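Local coordinates for protein porin B (Pseudomonas putida, PDB 4GEY) that probably lets glucose and related sugars diffuse across the outer membrane through a beta-barrel channel of the carbohydrate-selective OprB family, at residues 46-51 with 66-71; 343-348 with 397-402; 403-408 with 431-436. The protein carries 2 engineered substitutions. All coordinates share one frame; numbering follows the deposited sequence.

Contact 1. Residues 46-51 with 66-71; sequences LDYVGE and ARYSDQ. With C8E ((hydroxyethyloxy)tri(ethyloxy)octane), chain I; DMU (decyl-beta-D-maltopyranoside), chain N; C8E ((hydroxyethyloxy)tri(ethyloxy)octane), chain H.
Val49 and Gln71 form a hydrogen-bonded antiparallel pair, with Val49 N to Gln71 O at 2.9 Å and Gln71 N to Val49 O at 2.8 Å. Two residues on, Glu51 N meets Ser69 O at 2.8 Å and Ser69 N returns to Glu51 O at 3.0 Å. These four bonds form the tight part of this barrel hairpin; between them Gly50 lies opposite Asp70, its CA 3.8 Å from Asp70 CB. The looser side carries Tyr48, Tyr68 and Asp70. CG of Tyr48 lies anti to the backbone N (chi1 171°), which carries the ring toward Asp70 and Tyr68. The two phenols approach from opposite directions; how their hydroxyls meet is doubtful, as they are modelled too close. The Tyr48 ring stands steeply to the Asp70 carboxylate, their planes 82° apart, with OD2 of Asp70 near its CE1 edge. Detergent covers much of this side: C11 of one C8E lies 3.7 Å above the Tyr48 ring, while another C8E and the maltoside tail reach the Tyr68 ring; Phe72 and Ile432 pack on Tyr48. Val49, Glu51, Ser69 and Gln71 project from the other side, where Glu51 OE1 accepts from Val122 N, and Gln71 OE1 from Arg98 NE and Trp186 NE1. The chemistry is two-sided: the phenols contact detergent, consistent with a membrane-facing wall, whereas polar groups turn inward and join Glu51 and Gln71 to residues of the glucose pocket.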
loop_
_atom_site.group_PDB
_atom_site.type_symbol
_atom_site.label_atom_id
_atom_site.label_comp_id
_atom_site.label_asym_id
_atom_site.label_seq_id
_atom_site.Cartn_x
_atom_site.Cartn_y
_atom_site.Cartn_z
ATOM N N LEU A 46 18.446 2.188 8.383
ATOM C CA LEU A 46 17.733 3.452 8.538
ATOM C C LEU A 46 17.405 3.970 7.151
ATOM O O LEU A 46 18.262 4.524 6.462
ATOM C CB LEU A 46 18.580 4.472 9.300
ATOM C CG LEU A 46 17.815 5.518 10.118
ATOM C CD1 LEU A 46 18.421 6.913 9.957
ATOM C CD2 LEU A 46 16.314 5.524 9.810
ATOM N N ASP A 47 16.158 3.772 6.742
ATOM C CA ASP A 47 15.741 4.076 5.384
ATOM C C ASP A 47 14.869 5.308 5.323
ATOM O O ASP A 47 14.015 5.516 6.185
ATOM C CB ASP A 47 14.986 2.895 4.822
ATOM C CG ASP A 47 15.823 1.657 4.805
ATOM O OD1 ASP A 47 16.972 1.767 4.343
ATOM O OD2 ASP A 47 15.359 0.594 5.272
ATOM N N TYR A 48 15.076 6.115 4.286
ATOM C CA TYR A 48 14.320 7.346 4.108
ATOM C C TYR A 48 13.507 7.368 2.828
ATOM O O TYR A 48 13.967 6.910 1.788
ATOM C CB TYR A 48 15.286 8.519 4.095
ATOM C CG TYR A 48 14.663 9.832 3.702
ATOM C CD1 TYR A 48 13.993 10.609 4.633
ATOM C CD2 TYR A 48 14.764 10.303 2.403
ATOM C CE1 TYR A 48 13.440 11.816 4.276
ATOM C CE2 TYR A 48 14.211 11.495 2.039
ATOM C CZ TYR A 48 13.558 12.245 2.975
ATOM O OH TYR A 48 13.014 13.434 2.598
ATOM N N VAL A 49 12.302 7.917 2.899
ATOM C CA VAL A 49 11.496 8.135 1.700
ATOM C C VAL A 49 10.902 9.521 1.763
ATOM O O VAL A 49 10.227 9.851 2.729
ATOM C CB VAL A 49 10.318 7.117 1.562
ATOM C CG1 VAL A 49 9.487 7.429 0.319
ATOM C CG2 VAL A 49 10.830 5.699 1.523
ATOM N N GLY A 50 11.157 10.335 0.744
ATOM C CA GLY A 50 10.559 11.653 0.683
ATOM C C GLY A 50 9.749 11.790 -0.590
ATOM O O GLY A 50 10.241 11.444 -1.661
ATOM N N GLU A 51 8.512 12.275 -0.472
ATOM C CA GLU A 51 7.670 12.532 -1.637
ATOM C C GLU A 51 7.154 13.976 -1.739
ATOM O O GLU A 51 6.505 14.482 -0.818
ATOM C CB GLU A 51 6.499 11.556 -1.667
ATOM C CG GLU A 51 6.853 10.207 -2.255
ATOM C CD GLU A 51 6.025 9.072 -1.685
ATOM O OE1 GLU A 51 4.898 9.326 -1.191
ATOM O OE2 GLU A 51 6.518 7.924 -1.724
ATOM N N ALA A 66 2.493 23.392 -3.284
ATOM C CA ALA A 66 3.242 22.147 -3.248
ATOM C C ALA A 66 3.240 21.531 -1.854
ATOM O O ALA A 66 3.231 22.234 -0.839
ATOM C CB ALA A 66 4.665 22.353 -3.756
ATOM N N ARG A 67 3.228 20.208 -1.802
ATOM C CA ARG A 67 3.201 19.558 -0.512
ATOM C C ARG A 67 4.311 18.552 -0.412
ATOM O O ARG A 67 4.782 18.032 -1.420
ATOM C CB ARG A 67 1.830 18.945 -0.239
ATOM C CG ARG A 67 0.732 19.994 -0.128
ATOM C CD ARG A 67 0.893 20.792 1.143
ATOM N NE ARG A 67 -0.118 21.834 1.287
ATOM C CZ ARG A 67 -0.014 23.048 0.761
ATOM N NH1 ARG A 67 1.057 23.365 0.046
ATOM N NH2 ARG A 67 -0.977 23.939 0.939
ATOM N N TYR A 68 4.762 18.317 0.811
ATOM C CA TYR A 68 5.860 17.404 1.029
ATOM C C TYR A 68 5.559 16.493 2.195
ATOM O O TYR A 68 5.048 16.922 3.224
ATOM C CB TYR A 68 7.152 18.162 1.293
ATOM C CG TYR A 68 8.329 17.261 1.570
ATOM C CD1 TYR A 68 9.002 16.628 0.535
ATOM C CD2 TYR A 68 8.770 17.042 2.868
ATOM C CE1 TYR A 68 10.078 15.805 0.786
ATOM C CE2 TYR A 68 9.846 16.231 3.131
ATOM C CZ TYR A 68 10.496 15.623 2.087
ATOM O OH TYR A 68 11.560 14.815 2.348
ATOM N N SER A 69 5.903 15.230 2.023
ATOM C CA SER A 69 5.604 14.225 3.012
ATOM C C SER A 69 6.792 13.292 3.010
ATOM O O SER A 69 7.399 13.076 1.964
ATOM C CB SER A 69 4.356 13.477 2.568
ATOM O OG SER A 69 3.581 13.101 3.674
ATOM N N ASP A 70 7.147 12.744 4.165
ATOM C CA ASP A 70 8.262 11.799 4.208
ATOM C C ASP A 70 8.151 10.714 5.285
ATOM O O ASP A 70 7.189 10.676 6.061
ATOM C CB ASP A 70 9.617 12.526 4.282
ATOM C CG ASP A 70 9.849 13.255 5.610
ATOM O OD1 ASP A 70 9.024 13.144 6.541
ATOM O OD2 ASP A 70 10.889 13.951 5.719
ATOM N N GLN A 71 9.150 9.843 5.328
ATOM C CA GLN A 71 9.144 8.724 6.262
ATOM C C GLN A 71 10.565 8.279 6.548
ATOM O O GLN A 71 11.394 8.167 5.638
ATOM C CB GLN A 71 8.309 7.559 5.706
ATOM C CG GLN A 71 8.268 6.298 6.564
ATOM C CD GLN A 71 7.573 5.109 5.851
ATOM O OE1 GLN A 71 6.357 4.896 5.978
ATOM N NE2 GLN A 71 8.351 4.337 5.106
HETATM C C2 C8E I . 11.208 15.197 10.281
HETATM C C3 C8E I . 10.744 15.895 9.004
HETATM C C4 C8E I . 11.270 17.329 8.899
HETATM C C5 C8E I . 11.844 17.601 7.507
HETATM C C6 C8E I . 13.354 17.384 7.467
HETATM C C7 C8E I . 13.774 16.482 6.306
HETATM C C8 C8E I . 15.281 16.223 6.308
HETATM O O9 C8E I . 15.610 14.935 5.813
HETATM C C10 C8E I . 16.154 14.917 4.501
HETATM C C11 C8E I . 16.788 13.548 4.209
HETATM O O12 C8E I . 17.193 13.403 2.852
HETATM C C13 C8E I . 18.080 12.315 2.631
HETATM C C14 C8E I . 18.899 12.487 1.348
HETATM C C1 DMU N . 6.606 23.918 2.356
HETATM C C2 DMU N . 5.559 24.687 2.982
HETATM C C3 DMU N . 4.840 25.672 2.140
HETATM C C4 DMU N . 4.548 25.205 0.690
HETATM O O5 DMU N . 5.669 24.283 0.175
HETATM C C6 DMU N . 6.240 23.329 1.089
HETATM O O7 DMU N . 3.580 26.037 2.756
HETATM O O16 DMU N . 7.390 22.776 0.447
HETATM C C18 DMU N . 7.318 21.537 -0.235
HETATM C C19 DMU N . 8.557 21.173 -1.086
HETATM C C22 DMU N . 9.915 20.996 -0.337
HETATM C C25 DMU N . 11.061 20.391 -1.141
HETATM C C28 DMU N . 11.482 18.956 -0.893
HETATM C C31 DMU N . 12.421 18.302 -1.888
HETATM O O49 DMU N . 7.047 22.822 3.259
HETATM O O55 DMU N . 6.082 25.332 4.197
HETATM C C57 DMU N . 4.464 26.248 -0.167
HETATM O O61 DMU N . 4.230 25.967 -1.507
HETATM C C5 DMU N . 1.990 27.500 3.654
HETATM C C7 DMU N . 0.937 27.222 2.728
HETATM C C8 DMU N . 0.874 28.140 1.562
HETATM C C9 DMU N . 2.242 28.688 1.001
HETATM O O1 DMU N . 3.451 28.255 1.876
HETATM C C10 DMU N . 3.314 27.388 3.049
HETATM O O2 DMU N . 0.146 27.545 0.517
HETATM O O3 DMU N . 1.901 26.622 4.838
HETATM O O4 DMU N . -0.308 27.279 3.478
HETATM C C11 DMU N . 2.225 30.008 0.882
HETATM O O6 DMU N . 1.307 30.556 0.007
HETATM C C1 C8E H . 8.605 21.694 5.860
HETATM C C2 C8E H . 9.631 21.479 4.760
HETATM C C3 C8E H . 10.347 20.144 4.976
HETATM C C4 C8E H . 11.089 19.699 3.717
HETATM C C5 C8E H . 12.594 19.568 3.940
HETATM C C6 C8E H . 13.139 18.314 3.254
HETATM C C7 C8E H . 13.766 18.627 1.902
HETATM C C8 C8E H . 14.080 17.366 1.102
HETATM O O9 C8E H . 15.445 17.015 1.194
HETATM C C10 C8E H . 15.642 15.629 1.021
#

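Contact 2. Residues 343-348 with 397-402; sequences RPKDDI and GFHVTN. With C8E ((hydroxyethyloxy)tri(ethyloxy)octane), chain E.
Lys345, within a type I turn from Arg343 to Asp346, lies over the imidazole of His399 where two adjacent antiparallel strands of the porin barrel fray into turns. Its CB points toward residues 397-402 and sits 3.7 Å from His399 CG. From there the chain runs extended (chi2 -169°), carrying CD across the ring until it stands over the centre, 3.7 Å from the centroid, a CH-pi contact only 11° off the normal. The ammonium continues past the ring edge, and NZ ends 3.5 Å from Asn402 OD1, near but not bonded; that oxygen takes a weak bond from His399 NE2, while Asn402 ND2 is bound to Glu22 O. Thr401 O lies over the opposite face of the imidazole, toward its rim. Arg343 grips Asp346 side-on, NE to OD2 and NH2 to OD1, in a salt bridge. The same OD1 accepts His399 N at 2.7 Å in a nearly straight bond (171°), tying the carboxylate to both segments, while OD2 also pairs with Tyr396 OH. Arg343 NH2 adds a weak bond to His399 O. One regular ladder step remains, Asp347 against Gly397, with Gly397 N to Asp347 O at 2.8 Å. Phe398 turns the other way, toward detergent, as befits the outer wall of a barrel. Its CZ, at the far end of the ring, lies 3.4 Å from C19 of the C8E molecule.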
loop_
_atom_site.group_PDB
_atom_site.type_symbol
_atom_site.label_atom_id
_atom_site.label_comp_id
_atom_site.label_asym_id
_atom_site.label_seq_id
_atom_site.Cartn_x
_atom_site.Cartn_y
_atom_site.Cartn_z
ATOM N N ARG A 343 22.718 4.280 -18.929
ATOM C CA ARG A 343 22.154 4.264 -17.585
ATOM C C ARG A 343 21.408 2.958 -17.292
ATOM O O ARG A 343 20.177 2.940 -17.172
ATOM C CB ARG A 343 21.262 5.488 -17.381
ATOM C CG ARG A 343 22.006 6.816 -17.590
ATOM C CD ARG A 343 22.852 7.188 -16.386
ATOM N NE ARG A 343 22.030 7.191 -15.185
ATOM C CZ ARG A 343 22.514 7.183 -13.950
ATOM N NH1 ARG A 343 23.828 7.182 -13.742
ATOM N NH2 ARG A 343 21.681 7.160 -12.924
ATOM N N PRO A 344 22.170 1.857 -17.161
ATOM C CA PRO A 344 21.682 0.475 -17.100
ATOM C C PRO A 344 20.906 0.126 -15.833
ATOM O O PRO A 344 20.263 -0.929 -15.798
ATOM C CB PRO A 344 22.976 -0.344 -17.136
ATOM C CG PRO A 344 23.977 0.543 -16.518
ATOM C CD PRO A 344 23.635 1.911 -17.028
ATOM N N LYS A 345 20.981 0.972 -14.810
ATOM C CA LYS A 345 20.247 0.707 -13.581
ATOM C C LYS A 345 19.041 1.625 -13.404
ATOM O O LYS A 345 18.318 1.495 -12.419
ATOM C CB LYS A 345 21.162 0.795 -12.359
ATOM C CG LYS A 345 22.275 -0.226 -12.343
ATOM C CD LYS A 345 22.966 -0.247 -10.994
ATOM C CE LYS A 345 23.859 -1.468 -10.835
ATOM N NZ LYS A 345 24.513 -1.478 -9.496
ATOM N N ASP A 346 18.821 2.545 -14.347
ATOM C CA ASP A 346 17.660 3.436 -14.293
ATOM C C ASP A 346 16.388 2.702 -14.701
ATOM O O ASP A 346 16.443 1.685 -15.391
ATOM C CB ASP A 346 17.844 4.642 -15.217
ATOM C CG ASP A 346 18.762 5.703 -14.633
ATOM O OD1 ASP A 346 19.249 5.531 -13.494
ATOM O OD2 ASP A 346 18.985 6.718 -15.323
ATOM N N ASP A 347 15.235 3.212 -14.288
ATOM C CA ASP A 347 13.976 2.597 -14.705
ATOM C C ASP A 347 12.907 3.596 -15.156
ATOM O O ASP A 347 12.908 4.774 -14.769
ATOM C CB ASP A 347 13.452 1.584 -13.671
ATOM C CG ASP A 347 13.026 2.226 -12.359
ATOM O OD1 ASP A 347 13.577 3.289 -11.996
ATOM O OD2 ASP A 347 12.139 1.655 -11.673
ATOM N N ILE A 348 12.034 3.121 -16.038
ATOM C CA ILE A 348 10.920 3.916 -16.526
ATOM C C ILE A 348 9.627 3.219 -16.145
ATOM O O ILE A 348 9.431 2.062 -16.490
ATOM C CB ILE A 348 10.966 4.049 -18.044
ATOM C CG1 ILE A 348 12.235 4.768 -18.466
ATOM C CG2 ILE A 348 9.777 4.846 -18.527
ATOM C CD1 ILE A 348 12.382 4.905 -19.943
ATOM N N GLY A 397 13.362 6.731 -12.872
ATOM C CA GLY A 397 14.181 6.558 -11.685
ATOM C C GLY A 397 15.666 6.685 -11.970
ATOM O O GLY A 397 16.221 5.843 -12.670
ATOM N N PHE A 398 16.316 7.731 -11.453
ATOM C CA PHE A 398 17.768 7.826 -11.589
ATOM C C PHE A 398 18.392 7.014 -10.480
ATOM O O PHE A 398 18.099 7.223 -9.299
ATOM C CB PHE A 398 18.294 9.265 -11.485
ATOM C CG PHE A 398 17.737 10.204 -12.513
ATOM C CD1 PHE A 398 18.367 10.368 -13.738
ATOM C CD2 PHE A 398 16.590 10.956 -12.243
ATOM C CE1 PHE A 398 17.852 11.260 -14.688
ATOM C CE2 PHE A 398 16.074 11.847 -13.182
ATOM C CZ PHE A 398 16.704 11.999 -14.402
ATOM N N HIS A 399 19.239 6.073 -10.858
ATOM C CA HIS A 399 20.018 5.334 -9.880
ATOM C C HIS A 399 21.276 6.153 -9.585
ATOM O O HIS A 399 22.301 5.976 -10.235
ATOM C CB HIS A 399 20.378 3.949 -10.424
ATOM C CG HIS A 399 21.186 3.125 -9.477
ATOM N ND1 HIS A 399 22.536 3.335 -9.275
ATOM C CD2 HIS A 399 20.841 2.094 -8.672
ATOM C CE1 HIS A 399 22.984 2.469 -8.385
ATOM N NE2 HIS A 399 21.974 1.708 -7.998
ATOM N N VAL A 400 21.183 7.061 -8.622
ATOM C CA VAL A 400 22.299 7.926 -8.282
ATOM C C VAL A 400 23.437 7.119 -7.671
ATOM O O VAL A 400 24.549 7.121 -8.183
ATOM C CB VAL A 400 21.904 9.059 -7.295
ATOM C CG1 VAL A 400 22.991 10.129 -7.304
ATOM C CG2 VAL A 400 20.581 9.670 -7.662
ATOM N N THR A 401 23.145 6.455 -6.560
ATOM C CA THR A 401 24.057 5.481 -5.966
ATOM C C THR A 401 23.287 4.219 -5.624
ATOM O O THR A 401 22.106 4.102 -5.943
ATOM C CB THR A 401 24.726 6.010 -4.683
ATOM O OG1 THR A 401 23.728 6.279 -3.687
ATOM C CG2 THR A 401 25.529 7.278 -4.980
ATOM N N ASN A 402 23.951 3.270 -4.975
ATOM C CA ASN A 402 23.249 2.093 -4.468
ATOM C C ASN A 402 22.499 2.417 -3.185
ATOM O O ASN A 402 21.760 1.576 -2.662
ATOM C CB ASN A 402 24.215 0.931 -4.239
ATOM C CG ASN A 402 24.559 0.203 -5.524
ATOM O OD1 ASN A 402 23.779 0.207 -6.478
ATOM N ND2 ASN A 402 25.726 -0.432 -5.555
HETATM C C10 C8E E . 22.384 10.436 -21.441
HETATM C C11 C8E E . 22.233 10.973 -20.020
HETATM O O12 C8E E . 21.075 10.457 -19.398
HETATM C C13 C8E E . 19.876 10.909 -19.999
HETATM C C14 C8E E . 18.921 11.496 -18.959
HETATM O O15 C8E E . 17.731 10.734 -18.941
HETATM C C16 C8E E . 16.556 11.488 -19.181
HETATM C C17 C8E E . 16.111 12.277 -17.948
HETATM O O18 C8E E . 14.699 12.389 -17.940
HETATM C C19 C8E E . 14.155 12.559 -16.651
HETATM C C20 C8E E . 12.932 13.465 -16.739
HETATM O O21 C8E E . 13.198 14.696 -16.106
#

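Contact 3. Residues 403-408 with 431-436; sequences WLTVRP and KIQSSF. With C8E ((hydroxyethyloxy)tri(ethyloxy)octane), chain D.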
loop_
_atom_site.group_PDB
_atom_site.type_symbol
_atom_site.label_atom_id
_atom_site.label_comp_id
_atom_site.label_asym_id
_atom_site.label_seq_id
_atom_site.Cartn_x
_atom_site.Cartn_y
_atom_site.Cartn_z
ATOM N N TRP A 403 22.690 3.637 -2.679
ATOM C CA TRP A 403 22.001 4.079 -1.478
ATOM C C TRP A 403 21.064 5.248 -1.757
ATOM O O TRP A 403 20.442 5.777 -0.838
ATOM C CB TRP A 403 22.996 4.424 -0.361
ATOM C CG TRP A 403 24.095 5.399 -0.755
ATOM C CD1 TRP A 403 25.368 5.087 -1.143
ATOM C CD2 TRP A 403 24.010 6.833 -0.784
ATOM N NE1 TRP A 403 26.078 6.241 -1.422
ATOM C CE2 TRP A 403 25.264 7.322 -1.211
ATOM C CE3 TRP A 403 22.991 7.747 -0.508
ATOM C CZ2 TRP A 403 25.529 8.691 -1.359
ATOM C CZ3 TRP A 403 23.255 9.113 -0.660
ATOM C CH2 TRP A 403 24.513 9.566 -1.073
ATOM N N LEU A 404 20.952 5.647 -3.019
ATOM C CA LEU A 404 20.130 6.800 -3.370
ATOM C C LEU A 404 19.472 6.642 -4.739
ATOM O O LEU A 404 20.154 6.460 -5.749
ATOM C CB LEU A 404 20.972 8.077 -3.351
ATOM C CG LEU A 404 20.303 9.449 -3.104
ATOM C CD1 LEU A 404 20.838 10.513 -4.047
ATOM C CD2 LEU A 404 18.792 9.418 -3.143
ATOM N N THR A 405 18.145 6.721 -4.766
ATOM C CA THR A 405 17.389 6.754 -6.011
ATOM C C THR A 405 16.460 7.966 -5.998
ATOM O O THR A 405 15.803 8.257 -5.001
ATOM C CB THR A 405 16.543 5.460 -6.233
ATOM O OG1 THR A 405 17.382 4.304 -6.125
ATOM C CG2 THR A 405 15.881 5.473 -7.617
ATOM N N VAL A 406 16.396 8.655 -7.122
ATOM C CA VAL A 406 15.614 9.870 -7.243
ATOM C C VAL A 406 14.680 9.665 -8.416
ATOM O O VAL A 406 15.151 9.453 -9.545
ATOM C CB VAL A 406 16.571 11.079 -7.506
ATOM C CG1 VAL A 406 15.827 12.275 -8.036
ATOM C CG2 VAL A 406 17.333 11.433 -6.240
ATOM N N ARG A 407 13.367 9.673 -8.179
ATOM C CA ARG A 407 12.452 9.544 -9.327
ATOM C C ARG A 407 11.387 10.604 -9.483
ATOM O O ARG A 407 10.374 10.589 -8.796
ATOM C CB ARG A 407 11.849 8.133 -9.498
ATOM C CG ARG A 407 11.422 7.435 -8.269
ATOM C CD ARG A 407 10.666 6.174 -8.631
ATOM N NE ARG A 407 11.549 5.057 -8.946
ATOM C CZ ARG A 407 12.154 4.309 -8.027
ATOM N NH1 ARG A 407 11.973 4.573 -6.740
ATOM N NH2 ARG A 407 12.939 3.305 -8.387
ATOM N N PRO A 408 11.630 11.544 -10.402
ATOM C CA PRO A 408 10.575 12.457 -10.837
ATOM C C PRO A 408 9.449 11.669 -11.484
ATOM O O PRO A 408 9.682 10.632 -12.125
ATOM C CB PRO A 408 11.275 13.332 -11.884
ATOM C CG PRO A 408 12.534 12.590 -12.252
ATOM C CD PRO A 408 12.932 11.868 -11.010
ATOM N N LYS A 431 10.001 11.656 -6.101
ATOM C CA LYS A 431 10.091 10.652 -5.052
ATOM C C LYS A 431 11.543 10.290 -4.824
ATOM O O LYS A 431 12.282 10.028 -5.771
ATOM C CB LYS A 431 9.252 9.413 -5.399
ATOM C CG LYS A 431 9.340 8.322 -4.363
ATOM C CD LYS A 431 8.207 7.307 -4.495
ATOM C CE LYS A 431 8.419 6.150 -3.532
ATOM N NZ LYS A 431 7.238 5.271 -3.410
ATOM N N ILE A 432 11.941 10.301 -3.560
ATOM C CA ILE A 432 13.311 10.020 -3.159
ATOM C C ILE A 432 13.359 8.817 -2.224
ATOM O O ILE A 432 12.565 8.724 -1.280
ATOM C CB ILE A 432 13.912 11.207 -2.398
ATOM C CG1 ILE A 432 14.051 12.418 -3.306
ATOM C CG2 ILE A 432 15.264 10.839 -1.807
ATOM C CD1 ILE A 432 14.944 13.474 -2.700
ATOM N N GLN A 433 14.293 7.904 -2.480
ATOM C CA GLN A 433 14.493 6.753 -1.611
ATOM C C GLN A 433 15.947 6.651 -1.241
ATOM O O GLN A 433 16.809 6.659 -2.106
ATOM C CB GLN A 433 14.063 5.469 -2.304
ATOM C CG GLN A 433 12.587 5.385 -2.574
ATOM C CD GLN A 433 12.256 4.275 -3.547
ATOM O OE1 GLN A 433 13.001 4.032 -4.495
ATOM N NE2 GLN A 433 11.145 3.585 -3.315
ATOM N N SER A 434 16.234 6.543 0.047
ATOM C CA SER A 434 17.620 6.412 0.466
ATOM C C SER A 434 17.821 5.570 1.729
ATOM O O SER A 434 17.013 5.621 2.667
ATOM C CB SER A 434 18.233 7.788 0.664
ATOM O OG SER A 434 19.619 7.648 0.868
ATOM N N SER A 435 18.906 4.801 1.746
ATOM C CA SER A 435 19.252 4.003 2.913
ATOM C C SER A 435 20.575 4.460 3.495
ATOM O O SER A 435 21.574 4.596 2.784
ATOM C CB SER A 435 19.288 2.512 2.583
ATOM O OG SER A 435 19.904 2.274 1.339
ATOM N N PHE A 436 20.563 4.706 4.800
ATOM C CA PHE A 436 21.717 5.257 5.486
ATOM C C PHE A 436 22.642 4.144 5.925
ATOM O O PHE A 436 22.179 3.027 6.127
ATOM C CB PHE A 436 21.279 6.084 6.694
ATOM C CG PHE A 436 20.542 7.335 6.331
ATOM C CD1 PHE A 436 21.177 8.351 5.662
ATOM C CD2 PHE A 436 19.219 7.492 6.660
ATOM C CE1 PHE A 436 20.495 9.494 5.327
ATOM C CE2 PHE A 436 18.540 8.634 6.331
ATOM C CZ PHE A 436 19.173 9.632 5.668
ATOM O OXT PHE A 436 23.849 4.346 6.085
HETATM C C1 C8E D . 9.455 16.457 -11.276
HETATM C C2 C8E D . 8.270 16.624 -12.224
HETATM C C3 C8E D . 8.709 16.448 -13.675
HETATM C C4 C8E D . 7.942 15.293 -14.314
HETATM C C5 C8E D . 8.807 14.041 -14.498
HETATM C C6 C8E D . 8.769 13.489 -15.925
HETATM C C7 C8E D . 8.888 11.966 -15.960
HETATM C C8 C8E D . 8.422 11.418 -17.305
HETATM O O9 C8E D . 9.501 11.131 -18.185
HETATM C C10 C8E D . 9.584 9.772 -18.592
HETATM C C11 C8E D . 10.132 9.638 -20.022
HETATM O O12 C8E D . 11.390 10.273 -20.209
HETATM C C13 C8E D . 12.239 9.558 -21.106
HETATM C C14 C8E D . 13.729 9.863 -20.874
HETATM O O15 C8E D . 14.488 9.699 -22.064
HETATM C C16 C8E D . 15.596 8.825 -21.921
HETATM C C17 C8E D . 16.934 9.525 -22.175
HETATM O O18 C8E D . 18.016 8.615 -22.013
HETATM C C19 C8E D . 18.784 8.372 -23.179
HETATM C C20 C8E D . 20.207 8.008 -22.761
HETATM O O21 C8E D . 21.168 8.534 -23.650
#
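Arg407 and Gln433 cross on one side of the hairpin, with guanidinium and amide planes at right angles (90°). Arg407 NH1 donates to Gln433 OE1 at 2.5 Å; the oxygen lies close to the guanidinium plane, but the nitrogen stands above the plane of the amide carbonyl, well off its lone pairs. A bend at chi3 (82°) turns the arginine end over toward the glutamine, and Thr405 CG2 covers part of one guanidinium face. Lys431 lies beside Arg407 and points the same way; their charged ends stay apart, and Lys431 NZ finds Glu121 and the carbonyls of Cys163 and Phe165. Leu404, Val406, Ile432 and Ser434 point to the reverse side, where Leu404 CD2 meets Ile432 CG2 at 4.0 Å. Ser434 OG, anti to its own backbone nitrogen (chi1 -171°), swings back to Trp403 O at 2.7 Å and also touches the indole edge at CE3. That carbonyl takes a second bond, from Ser435 N at 3.2 Å. Backbone pairs at Thr405-Gln433 and Arg407-Lys431 complete the ladder. Within the barrel, strand 404-414 is flanked beyond this contact by strand 388-399, through Val406 and Phe398, and strand 425-435 by strand 42-57, through Ile432 and Gly50, while the segment carrying Ser20 and Lys24 binds Trp403 and Ser435.

In the fold
The three contacts follow one another round the barrel wall. Contact 3 is in the middle, its centre about 10 Å from those of contacts 1 and 2, which lie about 19 Å apart and do not touch. The seam between contacts 1 and 3 closes the barrel, pairing strand 42-57 with the last strand, 425-435; Tyr48 N lies 2.6 Å from Ser434 O. Contacts 2 and 3 pack together where Gly397 CA lies 3.6 Å from Arg407 CB. On the channel side, the side chain of Gln71 in contact 1 is about 5 Å from the bound glucose, and Glu121, the partner of Lys431 in contact 3, belongs to the same pocket.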